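Local coordinates for sugar ABC transporter substrate-binding protein, BlMnBP1 (Bifidobacterium animalis subsp. lactis ATCC 27673, PDB 6I5R) that binds manno-oligosaccharides such as mannobiose and probably delivers them to an ABC transporter for uptake by the bacterium, at residues 245-248 with 249-253; 371-375 with 376-380; 409-412 with 413-416; 364-367 with 368-372. One frame throughout, in Å; residues are numbered along the deposited sequence.

From the N terminus, interaction 1 comes first, on the last turns of helix 239-252. The chain then runs on to the loop after helix 350-353, where interaction 4 closes a turn at 367-370 and interaction 2 closes a second at 373-376 before strand 377-379. L378 CD1 of the latter lies 4.1 Å from M366 CE. Interaction 3 follows on helix 409-420. It returns to interaction 1, L247 CD2 resting 3.5 Å from I411 CG2, so two helices far apart in sequence pack together. All four are local; interactions 4 and 2 overlap at E371-T372, and the others follow in series, with interactions 3 and 4 centred about 32 Å apart.

Interaction 1 of 4, residues 245-248 with 249-253; sequences KTLY and DAVAN
K245 and D249, one helical turn apart, are joined by a salt bridge, and the lysine chain can be followed along its length. From CB the chain leaves with CG opposite the backbone N (chi1 178°), which places CG beside its own carbonyl carbon, on the side of D249. CG lies 3.3 Å from D249 OD2, and CD and CE continue past the same oxygen. The bend comes at the last torsion (chi4 -66°), folding NZ back onto D249 OD2 at 2.7 Å. The ammonium meets the syn lone pair of that oxygen, the side facing OD1. D249 is held from its backbone as well, since its N donates to K245 O at 2.8 Å. The aspartate is thus tied to the same lysine through both main chain and carboxylate.

On the next flank, Y248 CE1 approaches A252 CB obliquely, 3.9 Å away. Y248 CD1 passes 3.7 Å from D249 OD1, with ring and carboxylate planes 77° apart. L247 and V251 run side by side, CD1 to CG2 4.1 Å. Three further i to i+4 backbone bonds, from A250 N, V251 N and A252 N, continue the alpha-helical pattern.

The flanks of helix 239-252 have different neighbours: T246 and A250 pack on helix 171-184, while L247, Y248 and V251 lie on helix 409-420. Y248 also reaches helix 425-443, its OH hydrogen-bonded to R423 O in the loop between those two helices.

Interaction 2 of 4, residues 371-375 with 376-380; sequences ETFSD and VELIT
F373 and V376 meet through both backbone and side chains at a turn leading into strand 377-379. Among polar interactions, the one hydrogen bond between the two segments runs from V376 N to F373 O, 3.1 Å long and with an N-H...O angle of 156°. The donor stands above the carbonyl plane, 71° out of it, so the bond does not follow a lone pair. It closes a type I beta turn from F373 to V376, with S374 and D375 at the corners. This turn reverses the chain just before the strand, whose parallel pairing with strand 314-325 is evident from backbone hydrogen bonds between E377 and both Q313 and A315, and between I379 and both A315 and I317.

The apolar contacts gather at one ring carbon. F373 CD2 is 3.8 Å from V376 CG1, and the two side chains lie alongside each other, pointing the same way. The second valine branch, CG2, sits 3.8 Å from F373 CA, because it is placed beside its own backbone N, opposite the carbonyl carbon. L378 CD2 adds a longer contact to F373 CD2 at 4.3 Å. Both aliphatic groups approach the phenyl ring obliquely.

Aromatic contacts continue beyond the turn: the F373 ring meets Y302 with planes about 15° apart and Y370 edge-to-face. V376 and F373 both touch P304 on strand 300-304.

Interaction 3 of 4, residues 409-412 with 413-416; sequences KKIQ and DIVV
I411 and I414 put their terminal methyls together, CD1 to CD1 4.1 Å, along one flank of helix 409-420, their side chains side by side and pointing the same way. I414 places CG1 beside its own backbone N (chi1 -65°), opposite the carbonyl carbon, and extends CD1 beyond it (chi2 175°).

Four successive backbone donors are satisfied in the i to i+4 pattern. D413 N reaches K409 O at 3.0 Å, while I414 N to K410 O is longer, 3.3 Å. V415 N donates to I411 O, and V416 N to Q412 O at 2.8 Å.

The polar side chains find partners outside the two segments. K409 NZ forms a salt bridge with D197 OD2, and K410 NZ one with D204 OD2, with further bonds to L401 O and N407 O. Q412 NE2 donates to F194 O, and D413 OD2 pairs with R423 NH2.

Cutting I414 back to alanine removes CD1 and is likely to open a gap where its side chain meets I411, Y244, Y248 and W432.

The K410 ammonium, held by the D204 carboxylate and the carbonyls of L401 and N407, is likely to stay protonated. The chemistry divides the helix accordingly: the polar side chains pair with helix 197-201 and with neighbouring loops, while the isoleucines face helices 239-252 and 425-443.

Interaction 4 of 4, residues 364-367 with 368-372; sequences ESMP and ETYET
A type I beta turn from P367 to Y370 shapes this surface loop between helix 350-353 and strand 377-379, and the Y370 ring packs back against M366 and P367. The turn's bond, Y370 N to P367 O, is weak at 3.4 Å, though nearly straight (168°). A water donates to P367 O at 2.6 Å and more weakly to Y370 O. P367 O itself lies at the edge of the Y370 ring, in its plane.

M366 CE stands over one face of the ring in a CH-pi contact, 4.2 Å from the ring centroid and 19° off the normal. Bends at chi2 and chi3 carry the methyl there. P367 runs alongside the tyrosine, CG to CE2 3.7 Å.

Y370 is also the centre of an inverse gamma turn: this second tight bend, 369-371, overlaps the end of the first, and its E371 N to T369 O bond is weak. At the far end of the ring, Y370 OH and T149 OG1 are hydrogen-bonded. With a serine here the M366 methyl and the P367 ring would probably lose the surface they lie on, and T149 OG1 its tyrosine partner. The Y370 side chain also touches A284.

Interaction 1 of 4, residues 245-248 with 249-253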
ATOM      1  N   LYS A 245      -2.774  18.908  -1.680  1.00 16.39           N
ATOM      2  CA  LYS A 245      -3.538  19.947  -2.360  1.00 16.39           C
ATOM      3  C   LYS A 245      -4.287  19.384  -3.565  1.00 16.39           C
ATOM      4  O   LYS A 245      -5.317  19.927  -3.957  1.00 16.39           O
ATOM      5  CB  LYS A 245      -2.607  21.079  -2.792  1.00 16.43           C
ATOM      6  CG  LYS A 245      -3.291  22.211  -3.557  1.00 16.45           C
ATOM      7  CD  LYS A 245      -2.271  23.324  -3.800  1.00 17.53           C
ATOM      8  CE  LYS A 245      -2.953  24.689  -4.079  1.00 25.11           C
ATOM      9  NZ  LYS A 245      -3.714  24.643  -5.359  1.00 18.58           N
ATOM     10  N   THR A 246      -3.773  18.331  -4.185  1.00 16.39           N
ATOM     11  CA  THR A 246      -4.537  17.680  -5.245  1.00 16.39           C
ATOM     12  C   THR A 246      -5.884  17.207  -4.723  1.00 16.39           C
ATOM     13  O   THR A 246      -6.930  17.455  -5.336  1.00 16.39           O
ATOM     14  CB  THR A 246      -3.746  16.510  -5.816  1.00 16.39           C
ATOM     15  OG1 THR A 246      -2.579  17.001  -6.495  1.00 16.39           O
ATOM     16  CG2 THR A 246      -4.613  15.718  -6.784  1.00 16.39           C
ATOM     17  N   LEU A 247      -5.878  16.502  -3.594  1.00 16.39           N
ATOM     18  CA  LEU A 247      -7.142  16.051  -3.024  1.00 16.39           C
ATOM     19  C   LEU A 247      -7.993  17.242  -2.605  1.00 17.35           C
ATOM     20  O   LEU A 247      -9.190  17.301  -2.904  1.00 16.39           O
ATOM     21  CB  LEU A 247      -6.898  15.138  -1.827  1.00 16.39           C
ATOM     22  CG  LEU A 247      -8.152  14.731  -1.074  1.00 19.01           C
ATOM     23  CD1 LEU A 247      -9.089  13.925  -1.912  1.00 16.39           C
ATOM     24  CD2 LEU A 247      -7.724  13.913   0.154  1.00 16.39           C
ATOM     25  N   TYR A 248      -7.383  18.193  -1.891  1.00 16.39           N
ATOM     26  CA  TYR A 248      -8.107  19.374  -1.430  1.00 16.39           C
ATOM     27  C   TYR A 248      -8.797  20.075  -2.598  1.00 16.39           C
ATOM     28  O   TYR A 248      -9.991  20.370  -2.546  1.00 16.39           O
ATOM     29  CB  TYR A 248      -7.155  20.353  -0.719  1.00 16.39           C
ATOM     30  CG  TYR A 248      -7.859  21.559  -0.136  1.00 16.39           C
ATOM     31  CD1 TYR A 248      -8.259  22.613  -0.946  1.00 17.68           C
ATOM     32  CD2 TYR A 248      -8.162  21.633   1.215  1.00 16.39           C
ATOM     33  CE1 TYR A 248      -8.944  23.683  -0.445  1.00 16.39           C
ATOM     34  CE2 TYR A 248      -8.823  22.734   1.743  1.00 16.39           C
ATOM     35  CZ  TYR A 248      -9.224  23.755   0.893  1.00 20.77           C
ATOM     36  OH  TYR A 248      -9.896  24.855   1.368  1.00 16.39           O
ATOM     37  N   ASP A 249      -8.046  20.340  -3.660  1.00 16.39           N
ATOM     38  CA  ASP A 249      -8.599  21.114  -4.772  1.00 16.49           C
ATOM     39  C   ASP A 249      -9.698  20.352  -5.483  1.00 16.39           C
ATOM     40  O   ASP A 249     -10.691  20.942  -5.919  1.00 16.39           O
ATOM     41  CB  ASP A 249      -7.496  21.460  -5.777  1.00 16.39           C
ATOM     42  CG  ASP A 249      -6.609  22.580  -5.303  1.00 18.17           C
ATOM     43  OD1 ASP A 249      -6.955  23.240  -4.297  1.00 16.39           O
ATOM     44  OD2 ASP A 249      -5.549  22.773  -5.933  1.00 16.39           O
ATOM     45  N   ALA A 250      -9.515  19.048  -5.666  1.00 16.39           N
ATOM     46  CA  ALA A 250     -10.529  18.256  -6.352  1.00 16.39           C
ATOM     47  C   ALA A 250     -11.861  18.322  -5.619  1.00 20.49           C
ATOM     48  O   ALA A 250     -12.922  18.381  -6.249  1.00 16.39           O
ATOM     49  CB  ALA A 250     -10.064  16.806  -6.469  1.00 16.39           C
ATOM     50  N   VAL A 251     -11.827  18.296  -4.279  1.00 16.39           N
ATOM     51  CA  VAL A 251     -13.055  18.403  -3.493  1.00 16.39           C
ATOM     52  C   VAL A 251     -13.598  19.830  -3.526  1.00 18.81           C
ATOM     53  O   VAL A 251     -14.805  20.056  -3.683  1.00 16.39           O
ATOM     54  CB  VAL A 251     -12.794  17.950  -2.044  1.00 18.78           C
ATOM     55  CG1 VAL A 251     -14.039  18.136  -1.173  1.00 17.33           C
ATOM     56  CG2 VAL A 251     -12.331  16.486  -2.027  1.00 16.39           C
ATOM     57  N   ALA A 252     -12.721  20.809  -3.325  1.00 16.39           N
ATOM     58  CA  ALA A 252     -13.170  22.193  -3.256  1.00 18.74           C
ATOM     59  C   ALA A 252     -13.733  22.658  -4.591  1.00 20.41           C
ATOM     60  O   ALA A 252     -14.677  23.457  -4.616  1.00 21.72           O
ATOM     61  CB  ALA A 252     -12.016  23.097  -2.824  1.00 20.11           C
ATOM     62  N   ASN A 253     -13.163  22.175  -5.699  1.00 18.13           N
ATOM     63  CA  ASN A 253     -13.614  22.499  -7.052  1.00 17.69           C
ATOM     64  C   ASN A 253     -14.912  21.795  -7.429  1.00 21.43           C
ATOM     65  O   ASN A 253     -15.452  22.056  -8.518  1.00 16.74           O
ATOM     66  CB  ASN A 253     -12.517  22.135  -8.067  1.00 24.52           C
ATOM     67  CG  ASN A 253     -11.326  23.104  -8.035  1.00 23.40           C
ATOM     68  OD1 ASN A 253     -11.472  24.246  -7.617  1.00 30.24           O
ATOM     69  ND2 ASN A 253     -10.132  22.626  -8.449  1.00 25.05           N
TER

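Interaction 2 of 4, residues 371-375 with 376-380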
ATOM      1  N   GLU A 371       2.166  -0.206 -18.551  1.00 31.68           N
ATOM      2  CA  GLU A 371       2.410   0.239 -19.909  1.00 22.48           C
ATOM      3  C   GLU A 371       2.240   1.715 -20.168  1.00 26.27           C
ATOM      4  O   GLU A 371       2.866   2.202 -21.166  1.00 34.08           O
ATOM      5  CB  GLU A 371       1.560  -0.595 -20.874  1.00 29.33           C
ATOM      6  CG  GLU A 371       0.063  -0.584 -20.599  1.00 31.99           C
ATOM      7  CD  GLU A 371      -0.743  -1.269 -21.653  1.00 26.26           C
ATOM      8  OE1 GLU A 371      -0.152  -1.511 -22.715  1.00 40.78           O
ATOM      9  OE2 GLU A 371      -1.946  -1.589 -21.413  1.00 33.28           O
ATOM     10  N   THR A 372       1.492   2.461 -19.252  1.00 27.55           N
ATOM     11  CA  THR A 372       1.635   3.923 -19.320  1.00 24.20           C
ATOM     12  C   THR A 372       2.913   4.483 -18.546  1.00 25.03           C
ATOM     13  O   THR A 372       3.022   5.717 -18.227  1.00 27.70           O
ATOM     14  CB  THR A 372       0.410   4.636 -18.791  1.00 24.68           C
ATOM     15  OG1 THR A 372       0.229   4.099 -17.505  1.00 33.44           O
ATOM     16  CG2 THR A 372      -0.844   4.314 -19.658  1.00 29.77           C
ATOM     17  N   PHE A 373       3.816   3.572 -18.180  1.00 29.53           N
ATOM     18  CA  PHE A 373       4.891   3.839 -17.235  1.00 26.24           C
ATOM     19  C   PHE A 373       6.257   3.699 -17.896  1.00 25.59           C
ATOM     20  O   PHE A 373       7.279   3.612 -17.204  1.00 23.78           O
ATOM     21  CB  PHE A 373       4.750   2.883 -16.051  1.00 25.29           C
ATOM     22  CG  PHE A 373       3.780   3.346 -15.021  1.00 25.99           C
ATOM     23  CD1 PHE A 373       2.417   3.237 -15.230  1.00 20.51           C
ATOM     24  CD2 PHE A 373       4.220   3.917 -13.847  1.00 21.10           C
ATOM     25  CE1 PHE A 373       1.532   3.679 -14.282  1.00 19.56           C
ATOM     26  CE2 PHE A 373       3.321   4.368 -12.915  1.00 21.67           C
ATOM     27  CZ  PHE A 373       1.983   4.242 -13.143  1.00 20.46           C
ATOM     28  N   SER A 374       6.300   3.727 -19.235  1.00 31.83           N
ATOM     29  CA  SER A 374       7.538   3.460 -19.950  1.00 25.95           C
ATOM     30  C   SER A 374       8.578   4.539 -19.694  1.00 24.36           C
ATOM     31  O   SER A 374       9.775   4.242 -19.647  1.00 31.71           O
ATOM     32  CB  SER A 374       7.233   3.339 -21.444  1.00 23.81           C
ATOM     33  OG  SER A 374       6.752   4.575 -21.964  1.00 32.95           O
ATOM     34  N   ASP A 375       8.143   5.785 -19.522  1.00 26.08           N
ATOM     35  CA  ASP A 375       9.037   6.892 -19.238  1.00 24.38           C
ATOM     36  C   ASP A 375       9.079   7.232 -17.758  1.00 24.47           C
ATOM     37  O   ASP A 375       9.620   8.273 -17.392  1.00 23.62           O
ATOM     38  CB  ASP A 375       8.614   8.134 -19.998  1.00 24.88           C
ATOM     39  CG  ASP A 375       8.841   8.020 -21.483  1.00 27.73           C
ATOM     40  OD1 ASP A 375       9.512   7.055 -21.920  1.00 36.41           O
ATOM     41  OD2 ASP A 375       8.336   8.919 -22.193  1.00 36.25           O
ATOM     42  N   VAL A 376       8.496   6.410 -16.921  1.00 18.29           N
ATOM     43  CA  VAL A 376       8.464   6.664 -15.484  1.00 22.19           C
ATOM     44  C   VAL A 376       9.677   6.030 -14.814  1.00 20.60           C
ATOM     45  O   VAL A 376      10.037   4.890 -15.097  1.00 16.39           O
ATOM     46  CB  VAL A 376       7.150   6.130 -14.876  1.00 19.61           C
ATOM     47  CG1 VAL A 376       7.232   6.170 -13.379  1.00 21.86           C
ATOM     48  CG2 VAL A 376       5.977   6.956 -15.389  1.00 22.76           C
ATOM     49  N   GLU A 377      10.298   6.756 -13.890  1.00 16.39           N
ATOM     50  CA  GLU A 377      11.414   6.203 -13.135  1.00 18.46           C
ATOM     51  C   GLU A 377      10.830   5.444 -11.955  1.00 26.27           C
ATOM     52  O   GLU A 377      10.204   6.042 -11.069  1.00 19.60           O
ATOM     53  CB  GLU A 377      12.377   7.283 -12.669  1.00 20.28           C
ATOM     54  CG  GLU A 377      13.712   6.690 -12.252  1.00 29.60           C
ATOM     55  CD  GLU A 377      14.541   6.177 -13.437  1.00 24.63           C
ATOM     56  OE1 GLU A 377      14.373   6.745 -14.552  1.00 28.67           O
ATOM     57  OE2 GLU A 377      15.330   5.209 -13.250  1.00 32.98           O
ATOM     58  N   LEU A 378      10.998   4.124 -11.960  1.00 16.39           N
ATOM     59  CA  LEU A 378      10.502   3.288 -10.879  1.00 19.74           C
ATOM     60  C   LEU A 378      11.599   3.143  -9.831  1.00 20.48           C
ATOM     61  O   LEU A 378      12.696   2.660 -10.138  1.00 24.18           O
ATOM     62  CB  LEU A 378      10.085   1.917 -11.396  1.00 21.61           C
ATOM     63  CG  LEU A 378       8.994   1.863 -12.456  1.00 21.63           C
ATOM     64  CD1 LEU A 378       8.813   0.451 -12.936  1.00 24.89           C
ATOM     65  CD2 LEU A 378       7.729   2.432 -11.882  1.00 21.82           C
ATOM     66  N   ILE A 379      11.295   3.541  -8.596  1.00 16.70           N
ATOM     67  CA  ILE A 379      12.271   3.603  -7.516  1.00 23.32           C
ATOM     68  C   ILE A 379      11.715   2.863  -6.303  1.00 20.79           C
ATOM     69  O   ILE A 379      10.528   2.594  -6.210  1.00 19.59           O
ATOM     70  CB  ILE A 379      12.637   5.052  -7.123  1.00 19.95           C
ATOM     71  CG1 ILE A 379      11.384   5.910  -6.871  1.00 21.87           C
ATOM     72  CG2 ILE A 379      13.530   5.695  -8.190  1.00 20.34           C
ATOM     73  CD1 ILE A 379      11.730   7.349  -6.397  1.00 18.20           C
ATOM     74  N   THR A 380      12.593   2.588  -5.344  1.00 17.54           N
ATOM     75  CA  THR A 380      12.205   2.052  -4.051  1.00 19.64           C
ATOM     76  C   THR A 380      12.802   2.917  -2.950  1.00 18.42           C
ATOM     77  O   THR A 380      13.833   3.574  -3.131  1.00 16.82           O
ATOM     78  CB  THR A 380      12.678   0.614  -3.848  1.00 19.22           C
ATOM     79  OG1 THR A 380      14.107   0.601  -3.909  1.00 26.94           O
ATOM     80  CG2 THR A 380      12.081  -0.281  -4.912  1.00 21.25           C
TER

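Interaction 3 of 4, residues 409-412 with 413-416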
ATOM      1  N   LYS A 409      -7.510   9.365   9.017  1.00 16.39           N
ATOM      2  CA  LYS A 409      -8.427  10.341   9.588  1.00 16.39           C
ATOM      3  C   LYS A 409      -8.003  11.761   9.219  1.00 16.74           C
ATOM      4  O   LYS A 409      -8.850  12.622   8.953  1.00 16.39           O
ATOM      5  CB  LYS A 409      -8.507  10.171  11.114  1.00 19.61           C
ATOM      6  CG  LYS A 409      -9.543   9.148  11.647  1.00 24.36           C
ATOM      7  CD  LYS A 409      -9.114   7.758  11.358  1.00 26.52           C
ATOM      8  CE  LYS A 409      -9.693   6.737  12.332  1.00 22.75           C
ATOM      9  NZ  LYS A 409     -11.093   6.371  11.997  1.00 27.27           N
ATOM     10  N   LYS A 410      -6.703  12.021   9.177  1.00 16.39           N
ATOM     11  CA  LYS A 410      -6.243  13.361   8.824  1.00 18.24           C
ATOM     12  C   LYS A 410      -6.584  13.696   7.372  1.00 16.39           C
ATOM     13  O   LYS A 410      -6.758  14.863   7.016  1.00 16.39           O
ATOM     14  CB  LYS A 410      -4.738  13.472   9.063  1.00 16.74           C
ATOM     15  CG  LYS A 410      -3.886  12.564   8.160  1.00 16.39           C
ATOM     16  CD  LYS A 410      -2.390  12.844   8.317  1.00 16.39           C
ATOM     17  CE  LYS A 410      -1.533  12.023   7.368  1.00 17.08           C
ATOM     18  NZ  LYS A 410      -1.555  10.565   7.620  1.00 16.39           N
ATOM     19  N   ILE A 411      -6.659  12.681   6.521  1.00 16.39           N
ATOM     20  CA  ILE A 411      -7.001  12.887   5.121  1.00 16.39           C
ATOM     21  C   ILE A 411      -8.497  13.126   4.982  1.00 16.39           C
ATOM     22  O   ILE A 411      -8.942  13.913   4.144  1.00 16.39           O
ATOM     23  CB  ILE A 411      -6.563  11.663   4.288  1.00 16.39           C
ATOM     24  CG1 ILE A 411      -5.116  11.313   4.551  1.00 19.92           C
ATOM     25  CG2 ILE A 411      -6.792  11.874   2.785  1.00 16.39           C
ATOM     26  CD1 ILE A 411      -4.136  12.402   4.215  1.00 16.39           C
ATOM     27  N   GLN A 412      -9.297  12.426   5.789  1.00 16.39           N
ATOM     28  CA  GLN A 412     -10.717  12.728   5.858  1.00 19.11           C
ATOM     29  C   GLN A 412     -10.926  14.191   6.236  1.00 16.95           C
ATOM     30  O   GLN A 412     -11.804  14.856   5.686  1.00 20.16           O
ATOM     31  CB  GLN A 412     -11.408  11.771   6.839  1.00 16.39           C
ATOM     32  CG  GLN A 412     -11.522  10.360   6.273  1.00 16.39           C
ATOM     33  CD  GLN A 412     -12.027   9.322   7.262  1.00 21.49           C
ATOM     34  OE1 GLN A 412     -11.876   9.476   8.475  1.00 16.39           O
ATOM     35  NE2 GLN A 412     -12.625   8.247   6.733  1.00 16.39           N
ATOM     36  N   ASP A 413     -10.075  14.723   7.123  1.00 16.39           N
ATOM     37  CA  ASP A 413     -10.197  16.117   7.521  1.00 16.39           C
ATOM     38  C   ASP A 413      -9.926  17.043   6.345  1.00 16.39           C
ATOM     39  O   ASP A 413     -10.595  18.068   6.186  1.00 16.39           O
ATOM     40  CB  ASP A 413      -9.244  16.423   8.678  1.00 16.39           C
ATOM     41  CG  ASP A 413      -9.486  17.790   9.285  1.00 21.89           C
ATOM     42  OD1 ASP A 413     -10.664  18.087   9.541  1.00 16.39           O
ATOM     43  OD2 ASP A 413      -8.488  18.531   9.535  1.00 20.45           O
ATOM     44  N   ILE A 414      -8.977  16.683   5.480  1.00 16.39           N
ATOM     45  CA  ILE A 414      -8.775  17.468   4.267  1.00 16.39           C
ATOM     46  C   ILE A 414     -10.078  17.553   3.479  1.00 16.39           C
ATOM     47  O   ILE A 414     -10.495  18.632   3.039  1.00 16.39           O
ATOM     48  CB  ILE A 414      -7.643  16.880   3.405  1.00 16.39           C
ATOM     49  CG1 ILE A 414      -6.308  16.973   4.137  1.00 16.39           C
ATOM     50  CG2 ILE A 414      -7.559  17.637   2.081  1.00 17.80           C
ATOM     51  CD1 ILE A 414      -5.140  16.327   3.431  1.00 16.50           C
ATOM     52  N   VAL A 415     -10.722  16.409   3.268  1.00 16.39           N
ATOM     53  CA  VAL A 415     -11.972  16.380   2.508  1.00 16.39           C
ATOM     54  C   VAL A 415     -13.027  17.227   3.201  1.00 17.65           C
ATOM     55  O   VAL A 415     -13.752  18.001   2.567  1.00 16.39           O
ATOM     56  CB  VAL A 415     -12.454  14.928   2.329  1.00 16.39           C
ATOM     57  CG1 VAL A 415     -13.860  14.874   1.685  1.00 16.39           C
ATOM     58  CG2 VAL A 415     -11.458  14.124   1.522  1.00 16.39           C
ATOM     59  N   VAL A 416     -13.148  17.066   4.513  1.00 16.39           N
ATOM     60  CA  VAL A 416     -14.158  17.803   5.262  1.00 16.39           C
ATOM     61  C   VAL A 416     -13.895  19.295   5.146  1.00 16.39           C
ATOM     62  O   VAL A 416     -14.811  20.087   4.917  1.00 20.21           O
ATOM     63  CB  VAL A 416     -14.167  17.373   6.743  1.00 20.14           C
ATOM     64  CG1 VAL A 416     -15.016  18.313   7.522  1.00 17.85           C
ATOM     65  CG2 VAL A 416     -14.667  15.965   6.921  1.00 16.39           C
TER

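Interaction 4 of 4, residues 364-367 with 368-372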
ATOM      1  N   GLU A 364      12.088 -11.079 -12.535  1.00 23.22           N
ATOM      2  CA  GLU A 364      11.949  -9.699 -12.964  1.00 24.90           C
ATOM      3  C   GLU A 364      10.755  -9.517 -13.900  1.00 26.75           C
ATOM      4  O   GLU A 364      10.719  -8.562 -14.668  1.00 26.99           O
ATOM      5  CB  GLU A 364      13.243  -9.200 -13.603  1.00 26.62           C
ATOM      6  CG  GLU A 364      14.534  -9.481 -12.756  1.00 28.05           C
ATOM      7  CD  GLU A 364      14.741  -8.593 -11.510  1.00 22.72           C
ATOM      8  OE1 GLU A 364      14.168  -7.483 -11.390  1.00 39.45           O
ATOM      9  OE2 GLU A 364      15.533  -9.007 -10.626  1.00 42.74           O
ATOM     10  N   SER A 365       9.771 -10.410 -13.836  1.00 21.69           N
ATOM     11  CA  SER A 365       8.533 -10.191 -14.574  1.00 25.25           C
ATOM     12  C   SER A 365       7.705  -9.060 -13.946  1.00 24.57           C
ATOM     13  O   SER A 365       7.773  -8.791 -12.736  1.00 32.40           O
ATOM     14  CB  SER A 365       7.723 -11.488 -14.619  1.00 27.64           C
ATOM     15  OG  SER A 365       6.821 -11.536 -13.525  1.00 28.20           O
ATOM     16  N   MET A 366       6.946  -8.363 -14.799  1.00 23.28           N
ATOM     17  CA  MET A 366       6.202  -7.164 -14.436  1.00 24.58           C
ATOM     18  C   MET A 366       4.745  -7.269 -14.867  1.00 26.40           C
ATOM     19  O   MET A 366       4.480  -7.667 -16.007  1.00 33.17           O
ATOM     20  CB  MET A 366       6.810  -5.931 -15.125  1.00 23.21           C
ATOM     21  CG  MET A 366       8.138  -5.486 -14.537  1.00 27.74           C
ATOM     22  SD  MET A 366       7.903  -5.037 -12.798  1.00 52.41           S
ATOM     23  CE  MET A 366       7.358  -3.358 -12.999  1.00 25.82           C
ATOM     24  N   PRO A 367       3.778  -6.883 -14.017  1.00 26.33           N
ATOM     25  CA  PRO A 367       2.390  -6.841 -14.491  1.00 27.03           C
ATOM     26  C   PRO A 367       2.293  -6.064 -15.797  1.00 25.19           C
ATOM     27  O   PRO A 367       3.084  -5.136 -16.050  1.00 29.13           O
ATOM     28  CB  PRO A 367       1.635  -6.123 -13.365  1.00 27.26           C
ATOM     29  CG  PRO A 367       2.475  -6.316 -12.165  1.00 22.00           C
ATOM     30  CD  PRO A 367       3.902  -6.397 -12.632  1.00 23.92           C
ATOM     31  N   GLU A 368       1.301  -6.431 -16.616  1.00 23.41           N
ATOM     32  CA  GLU A 368       1.039  -5.684 -17.851  1.00 27.01           C
ATOM     33  C   GLU A 368       0.441  -4.303 -17.581  1.00 28.37           C
ATOM     34  O   GLU A 368       0.350  -3.496 -18.517  1.00 34.30           O
ATOM     35  CB  GLU A 368       0.131  -6.490 -18.806  1.00 25.84           C
ATOM     36  CG  GLU A 368       0.854  -7.421 -19.835  1.00 27.82           C
ATOM     37  CD  GLU A 368       1.862  -6.710 -20.763  1.00 26.24           C
ATOM     38  OE1 GLU A 368       1.851  -5.449 -20.833  1.00 36.21           O
ATOM     39  OE2 GLU A 368       2.683  -7.408 -21.429  1.00 36.88           O
ATOM     40  N   THR A 369       0.071  -4.013 -16.324  1.00 25.98           N
ATOM     41  CA  THR A 369      -0.431  -2.706 -15.900  1.00 23.32           C
ATOM     42  C   THR A 369       0.568  -1.588 -16.130  1.00 27.46           C
ATOM     43  O   THR A 369       0.188  -0.403 -16.127  1.00 25.61           O
ATOM     44  CB  THR A 369      -0.740  -2.742 -14.397  1.00 24.14           C
ATOM     45  OG1 THR A 369      -1.706  -3.761 -14.107  1.00 32.20           O
ATOM     46  CG2 THR A 369      -1.220  -1.394 -13.880  1.00 30.36           C
ATOM     47  N   TYR A 370       1.842  -1.946 -16.212  1.00 20.53           N
ATOM     48  CA  TYR A 370       2.920  -1.000 -16.396  1.00 25.79           C
ATOM     49  C   TYR A 370       3.181  -0.852 -17.877  1.00 24.92           C
ATOM     50  O   TYR A 370       4.231  -1.300 -18.383  1.00 38.27           O
ATOM     51  CB  TYR A 370       4.116  -1.454 -15.599  1.00 25.95           C
ATOM     52  CG  TYR A 370       3.824  -1.489 -14.137  1.00 20.22           C
ATOM     53  CD1 TYR A 370       3.925  -0.337 -13.389  1.00 21.74           C
ATOM     54  CD2 TYR A 370       3.434  -2.660 -13.509  1.00 24.86           C
ATOM     55  CE1 TYR A 370       3.667  -0.337 -12.057  1.00 21.81           C
ATOM     56  CE2 TYR A 370       3.169  -2.675 -12.132  1.00 25.76           C
ATOM     57  CZ  TYR A 370       3.284  -1.494 -11.422  1.00 21.79           C
ATOM     58  OH  TYR A 370       3.019  -1.413 -10.063  1.00 23.28           O
ATOM     59  N   GLU A 371       2.166  -0.206 -18.551  1.00 31.68           N
ATOM     60  CA  GLU A 371       2.410   0.239 -19.909  1.00 22.48           C
ATOM     61  C   GLU A 371       2.240   1.715 -20.168  1.00 26.27           C
ATOM     62  O   GLU A 371       2.866   2.202 -21.166  1.00 34.08           O
ATOM     63  CB  GLU A 371       1.560  -0.595 -20.874  1.00 29.33           C
ATOM     64  CG  GLU A 371       0.063  -0.584 -20.599  1.00 31.99           C
ATOM     65  CD  GLU A 371      -0.743  -1.269 -21.653  1.00 26.26           C
ATOM     66  OE1 GLU A 371      -0.152  -1.511 -22.715  1.00 40.78           O
ATOM     67  OE2 GLU A 371      -1.946  -1.589 -21.413  1.00 33.28           O
ATOM     68  N   THR A 372       1.492   2.461 -19.252  1.00 27.55           N
ATOM     69  CA  THR A 372       1.635   3.923 -19.320  1.00 24.20           C
ATOM     70  C   THR A 372       2.913   4.483 -18.546  1.00 25.03           C
ATOM     71  O   THR A 372       3.022   5.717 -18.227  1.00 27.70           O
ATOM     72  CB  THR A 372       0.410   4.636 -18.791  1.00 24.68           C
ATOM     73  OG1 THR A 372       0.229   4.099 -17.505  1.00 33.44           O
ATOM     74  CG2 THR A 372      -0.844   4.314 -19.658  1.00 29.77           C
TER
HETATM   75  O   HOH W   1       4.850  -4.611 -17.820  1.00 32.72           O